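Local coordinates for SaTIE-TED (Staphylococcus aureus, PDB 6FX6), which is a thioester domain of an LPXTG-anchored surface protein, of unestablished function, that may attach covalently to host targets as other bacterial thioester domains do, at residues A[79-84]-A[98-103]; A[173-178]-A[196-201]. All blocks are in the same frame, centred on the assembly; numbering follows the deposited sequence.

Interaction 1 of 2, residues A[79-84]-A[98-103]; sequences TMISHF and IATQML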
loop_
_atom_site.group_PDB
_atom_site.type_symbol
_atom_site.label_atom_id
_atom_site.label_comp_id
_atom_site.label_asym_id
_atom_site.label_seq_id
_atom_site.Cartn_x
_atom_site.Cartn_y
_atom_site.Cartn_z
ATOM N N THR A 79 -0.742 5.098 -2.317
ATOM C CA THR A 79 -1.225 4.013 -1.458
ATOM C C THR A 79 -0.177 2.901 -1.313
ATOM O O THR A 79 -0.057 2.302 -0.239
ATOM C CB THR A 79 -2.571 3.420 -1.946
ATOM O OG1 THR A 79 -2.434 2.892 -3.267
ATOM C CG2 THR A 79 -3.675 4.481 -1.942
HETATM N N MSE A 80 0.580 2.646 -2.382
HETATM C CA MSE A 80 1.697 1.686 -2.357
HETATM C C MSE A 80 2.773 2.110 -1.398
HETATM O O MSE A 80 3.299 1.293 -0.641
HETATM C CB MSE A 80 2.404 1.540 -3.713
HETATM C CG MSE A 80 1.553 1.049 -4.877
HETATM SE SE MSE A 80 0.926 -0.764 -4.499
HETATM C CE MSE A 80 -0.846 -0.336 -3.740
ATOM N N ILE A 81 3.123 3.390 -1.433
ATOM C CA ILE A 81 4.146 3.929 -0.540
ATOM C C ILE A 81 3.663 3.891 0.910
ATOM O O ILE A 81 4.417 3.503 1.798
ATOM C CB ILE A 81 4.573 5.359 -0.945
ATOM C CG1 ILE A 81 5.264 5.332 -2.317
ATOM C CG2 ILE A 81 5.526 5.945 0.090
ATOM C CD1 ILE A 81 5.293 6.671 -3.020
ATOM N N SER A 82 2.415 4.284 1.145
ATOM C CA SER A 82 1.842 4.207 2.479
ATOM C C SER A 82 1.844 2.760 2.975
ATOM O O SER A 82 2.339 2.477 4.066
ATOM C CB SER A 82 0.427 4.777 2.494
ATOM O OG SER A 82 -0.166 4.655 3.778
ATOM N N HIS A 83 1.336 1.846 2.149
ATOM C CA HIS A 83 1.193 0.443 2.543
ATOM C C HIS A 83 2.533 -0.241 2.836
ATOM O O HIS A 83 2.773 -0.690 3.963
ATOM C CB HIS A 83 0.426 -0.341 1.480
ATOM C CG HIS A 83 0.249 -1.785 1.813
ATOM N ND1 HIS A 83 -0.692 -2.232 2.718
ATOM C CD2 HIS A 83 0.913 -2.883 1.381
ATOM C CE1 HIS A 83 -0.610 -3.548 2.814
ATOM N NE2 HIS A 83 0.360 -3.967 2.020
ATOM N N PHE A 84 3.390 -0.316 1.823
ATOM C CA PHE A 84 4.670 -1.020 1.945
ATOM C C PHE A 84 5.700 -0.257 2.768
ATOM O O PHE A 84 6.553 -0.873 3.416
ATOM C CB PHE A 84 5.235 -1.354 0.564
ATOM C CG PHE A 84 4.416 -2.359 -0.186
ATOM C CD1 PHE A 84 4.436 -3.701 0.190
ATOM C CD2 PHE A 84 3.626 -1.979 -1.265
ATOM C CE1 PHE A 84 3.683 -4.643 -0.497
ATOM C CE2 PHE A 84 2.871 -2.918 -1.954
ATOM C CZ PHE A 84 2.895 -4.248 -1.568
ATOM N N ILE A 98 8.592 8.712 9.121
ATOM C CA ILE A 98 9.108 9.960 8.548
ATOM C C ILE A 98 9.581 9.736 7.116
ATOM O O ILE A 98 9.253 10.523 6.224
ATOM C CB ILE A 98 10.245 10.559 9.411
ATOM C CG1 ILE A 98 9.662 11.127 10.700
ATOM C CG2 ILE A 98 10.983 11.669 8.668
ATOM C CD1 ILE A 98 10.692 11.506 11.743
ATOM N N ALA A 99 10.350 8.666 6.903
ATOM C CA ALA A 99 10.850 8.326 5.557
ATOM C C ALA A 99 9.697 8.114 4.580
ATOM O O ALA A 99 9.738 8.597 3.453
ATOM C CB ALA A 99 11.729 7.089 5.607
ATOM N N THR A 100 8.661 7.412 5.033
ATOM C CA THR A 100 7.481 7.170 4.211
ATOM C C THR A 100 6.771 8.486 3.872
ATOM O O THR A 100 6.446 8.727 2.709
ATOM C CB THR A 100 6.522 6.183 4.902
ATOM O OG1 THR A 100 7.223 4.965 5.162
ATOM C CG2 THR A 100 5.315 5.878 4.033
ATOM N N GLN A 101 6.554 9.330 4.881
ATOM C CA GLN A 101 5.976 10.667 4.669
ATOM C C GLN A 101 6.820 11.478 3.693
ATOM O O GLN A 101 6.282 12.153 2.825
ATOM C CB GLN A 101 5.856 11.433 5.991
ATOM C CG GLN A 101 5.301 12.854 5.880
ATOM C CD GLN A 101 3.860 12.895 5.431
ATOM O OE1 GLN A 101 2.946 12.912 6.261
ATOM N NE2 GLN A 101 3.643 12.906 4.117
HETATM N N MSE A 102 8.138 11.416 3.861
HETATM C CA MSE A 102 9.061 12.155 2.994
HETATM C C MSE A 102 9.038 11.679 1.561
HETATM O O MSE A 102 9.177 12.490 0.639
HETATM C CB MSE A 102 10.497 12.100 3.524
HETATM C CG MSE A 102 10.737 13.203 4.551
HETATM SE SE MSE A 102 12.420 12.828 5.496
HETATM C CE MSE A 102 13.676 13.218 4.027
ATOM N N LEU A 103 8.872 10.370 1.357
ATOM C CA LEU A 103 8.772 9.799 0.010
ATOM C C LEU A 103 7.450 10.159 -0.673
ATOM O O LEU A 103 7.433 10.464 -1.867
ATOM C CB LEU A 103 8.949 8.274 0.046
ATOM C CG LEU A 103 8.991 7.550 -1.312
ATOM C CD1 LEU A 103 9.970 8.204 -2.276
ATOM C CD2 LEU A 103 9.340 6.082 -1.109
#

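Interaction 2 of 2, residues A[173-178]-A[196-201]; sequences SGVNAK and ATIHLD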
loop_
_atom_site.group_PDB
_atom_site.type_symbol
_atom_site.label_atom_id
_atom_site.label_comp_id
_atom_site.label_asym_id
_atom_site.label_seq_id
_atom_site.Cartn_x
_atom_site.Cartn_y
_atom_site.Cartn_z
ATOM N N SER A 173 -16.004 -21.943 -3.555
ATOM C CA SER A 173 -16.329 -23.185 -2.859
ATOM C C SER A 173 -16.049 -24.392 -3.764
ATOM O O SER A 173 -16.256 -24.326 -4.980
ATOM C CB SER A 173 -17.796 -23.175 -2.427
ATOM O OG SER A 173 -18.091 -24.305 -1.636
ATOM N N GLY A 174 -15.548 -25.471 -3.167
ATOM C CA GLY A 174 -15.164 -26.675 -3.903
ATOM C C GLY A 174 -13.782 -26.642 -4.542
ATOM O O GLY A 174 -13.442 -27.544 -5.310
ATOM N N VAL A 175 -12.987 -25.619 -4.227
ATOM C CA VAL A 175 -11.601 -25.509 -4.700
ATOM C C VAL A 175 -10.690 -25.290 -3.497
ATOM O O VAL A 175 -10.930 -24.381 -2.692
ATOM C CB VAL A 175 -11.415 -24.346 -5.705
ATOM C CG1 VAL A 175 -9.952 -24.220 -6.144
ATOM C CG2 VAL A 175 -12.306 -24.547 -6.925
ATOM N N ASN A 176 -9.666 -26.137 -3.377
ATOM C CA ASN A 176 -8.599 -25.975 -2.386
ATOM C C ASN A 176 -7.342 -25.523 -3.112
ATOM O O ASN A 176 -6.989 -26.081 -4.150
ATOM C CB ASN A 176 -8.315 -27.286 -1.651
ATOM C CG ASN A 176 -9.301 -27.555 -0.539
ATOM O OD1 ASN A 176 -10.512 -27.577 -0.762
ATOM N ND2 ASN A 176 -8.790 -27.771 0.670
ATOM N N ALA A 177 -6.672 -24.523 -2.553
ATOM C CA ALA A 177 -5.482 -23.950 -3.160
ATOM C C ALA A 177 -4.476 -23.589 -2.082
ATOM O O ALA A 177 -4.788 -22.801 -1.190
ATOM C CB ALA A 177 -5.846 -22.719 -3.971
ATOM N N LYS A 178 -3.276 -24.168 -2.179
ATOM C CA LYS A 178 -2.170 -23.891 -1.261
ATOM C C LYS A 178 -0.899 -23.583 -2.052
ATOM O O LYS A 178 -0.717 -24.072 -3.172
ATOM C CB LYS A 178 -1.933 -25.091 -0.331
ATOM C CG LYS A 178 -0.969 -24.796 0.814
ATOM C CD LYS A 178 -0.781 -25.966 1.769
ATOM C CE LYS A 178 0.288 -25.626 2.800
ATOM N NZ LYS A 178 0.467 -26.690 3.824
ATOM N N ALA A 196 -13.474 -21.831 -12.444
ATOM C CA ALA A 196 -13.162 -21.461 -11.064
ATOM C C ALA A 196 -11.862 -20.666 -10.994
ATOM O O ALA A 196 -10.793 -21.187 -11.320
ATOM C CB ALA A 196 -13.060 -22.708 -10.209
ATOM N N THR A 197 -11.960 -19.414 -10.547
ATOM C CA THR A 197 -10.823 -18.499 -10.522
ATOM C C THR A 197 -10.195 -18.425 -9.127
ATOM O O THR A 197 -10.880 -18.139 -8.145
ATOM C CB THR A 197 -11.244 -17.104 -11.008
ATOM O OG1 THR A 197 -11.679 -17.205 -12.368
ATOM C CG2 THR A 197 -10.092 -16.113 -10.929
ATOM N N ILE A 198 -8.889 -18.693 -9.074
ATOM C CA ILE A 198 -8.078 -18.574 -7.869
ATOM C C ILE A 198 -7.327 -17.238 -7.911
ATOM O O ILE A 198 -6.693 -16.922 -8.916
ATOM C CB ILE A 198 -7.073 -19.746 -7.773
ATOM C CG1 ILE A 198 -7.838 -21.071 -7.634
ATOM C CG2 ILE A 198 -6.120 -19.543 -6.602
ATOM C CD1 ILE A 198 -6.977 -22.314 -7.691
ATOM N N HIS A 199 -7.401 -16.470 -6.825
ATOM C CA HIS A 199 -6.702 -15.185 -6.710
ATOM C C HIS A 199 -5.610 -15.272 -5.666
ATOM O O HIS A 199 -5.883 -15.643 -4.529
ATOM C CB HIS A 199 -7.655 -14.065 -6.279
ATOM C CG HIS A 199 -8.876 -13.940 -7.129
ATOM N ND1 HIS A 199 -8.939 -13.101 -8.220
ATOM C CD2 HIS A 199 -10.094 -14.524 -7.028
ATOM C CE1 HIS A 199 -10.142 -13.186 -8.765
ATOM N NE2 HIS A 199 -10.861 -14.042 -8.062
ATOM N N LEU A 200 -4.391 -14.901 -6.050
ATOM C CA LEU A 200 -3.230 -14.888 -5.153
ATOM C C LEU A 200 -2.854 -13.441 -4.828
ATOM O O LEU A 200 -2.091 -12.820 -5.561
ATOM C CB LEU A 200 -2.056 -15.614 -5.811
ATOM C CG LEU A 200 -2.376 -16.982 -6.411
ATOM C CD1 LEU A 200 -1.100 -17.586 -6.986
ATOM C CD2 LEU A 200 -3.017 -17.909 -5.387
ATOM N N ASP A 201 -3.390 -12.923 -3.719
ATOM C CA ASP A 201 -3.291 -11.500 -3.380
ATOM C C ASP A 201 -1.965 -11.127 -2.726
ATOM O O ASP A 201 -1.493 -11.819 -1.822
ATOM C CB ASP A 201 -4.401 -11.092 -2.402
ATOM C CG ASP A 201 -5.788 -11.369 -2.930
ATOM O OD1 ASP A 201 -6.012 -11.274 -4.153
ATOM O OD2 ASP A 201 -6.663 -11.672 -2.102
#

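Interaction 1 of 2, residues A[79-84]-A[98-103]
The segments 79-84 and 98-103 run antiparallel, with their N-to-C directions 174° apart and their axes 9.5 Å from each other at closest approach. They belong to consecutive helices, 72-87 and 94-107, which form an antiparallel helical hairpin within the thioester domain. S82 and T100 have the nearest CA atoms, 6.6 Å apart, and the interface is centred on I81, the residue with the most surface buried. The tightest approach is between side chain and backbone: T100 CG2 comes to 3.4 Å from I81 O, while the methyl groups I81 CG2 and T100 CG2 lie 3.9 Å apart as the two side chains pass in opposite directions. At T100, chi1 of -58° puts OG1 beside the backbone N and CG2 anti to it, which turns the methyl across to the other helix; OG1 is hydrogen-bonded to Q96 O, one turn back, so the hydroxyl serves its own helix. L103 meets I81 at about a right angle. F46 of strand 43-47 packs on S82 and T100, and I128 of helix 121-134 covers L103. I81 CG2 reaches L103 CD2 at 4.0 Å, and I81 CD1 lies 4.2 Å from L103 CG.

Interaction 2 of 2, residues A[173-178]-A[196-201]
I198 and V175 bury the most surface here, and A177 follows. The end methyl of I198 does most of the joining: its CD1 lies 3.9 Å from V175 CG1 and also 3.9 Å from A177 CB, touching two residues that stand two positions apart on the facing strand. Its CG1 stands beside the backbone N and anti to the carbonyl carbon (chi1 -64°), and the extended chi2 of 173° carries CD1 out to both, while the other branch, CG2, stays 4.1 Å from A177 CB. V175 divides its branches: CG1 is the one that touches I198, the two side chains crossing at a slant, and CG2 approaches A196 CB at 3.8 Å. The axes of 175-178 and 196-201 cross at -26° and come no nearer than 9.1 Å, and the CA atoms of A177 and I198 are 7.6 Å apart, too far for backbone pairing and consistent with face-to-face packing of two sheets in a beta sandwich. Strand 175-180 is an outermost strand of an antiparallel three-stranded sheet, whereas strand 195-201 is internal to a mixed four-stranded one; the backbone bonds of N176 with T187 and of I198 with L233 accordingly run to separate neighbours. Further apolar cover comes from I169 on A177 and I198, and from L235 on V175 and I198.

Overall arrangement
The two contacts lie in series along the chain and do not touch: their centres are 31 Å apart and their nearest atoms about 9 Å. Interaction 1 joins neighbouring helices near the middle of the molecule, 8 Å from the chain centre, and all four of its touching residues are buried. Interaction 2 joins strands of different sheets 23 Å out, where three of four are buried and A177 is partly exposed. No secondary-structure element is common to both. Each relies on apolar packing, with 179 and 161 Å² buried, but the helix pair also brings a methyl against a backbone carbonyl oxygen, whereas the strand pair meets through hydrocarbon side chains alone.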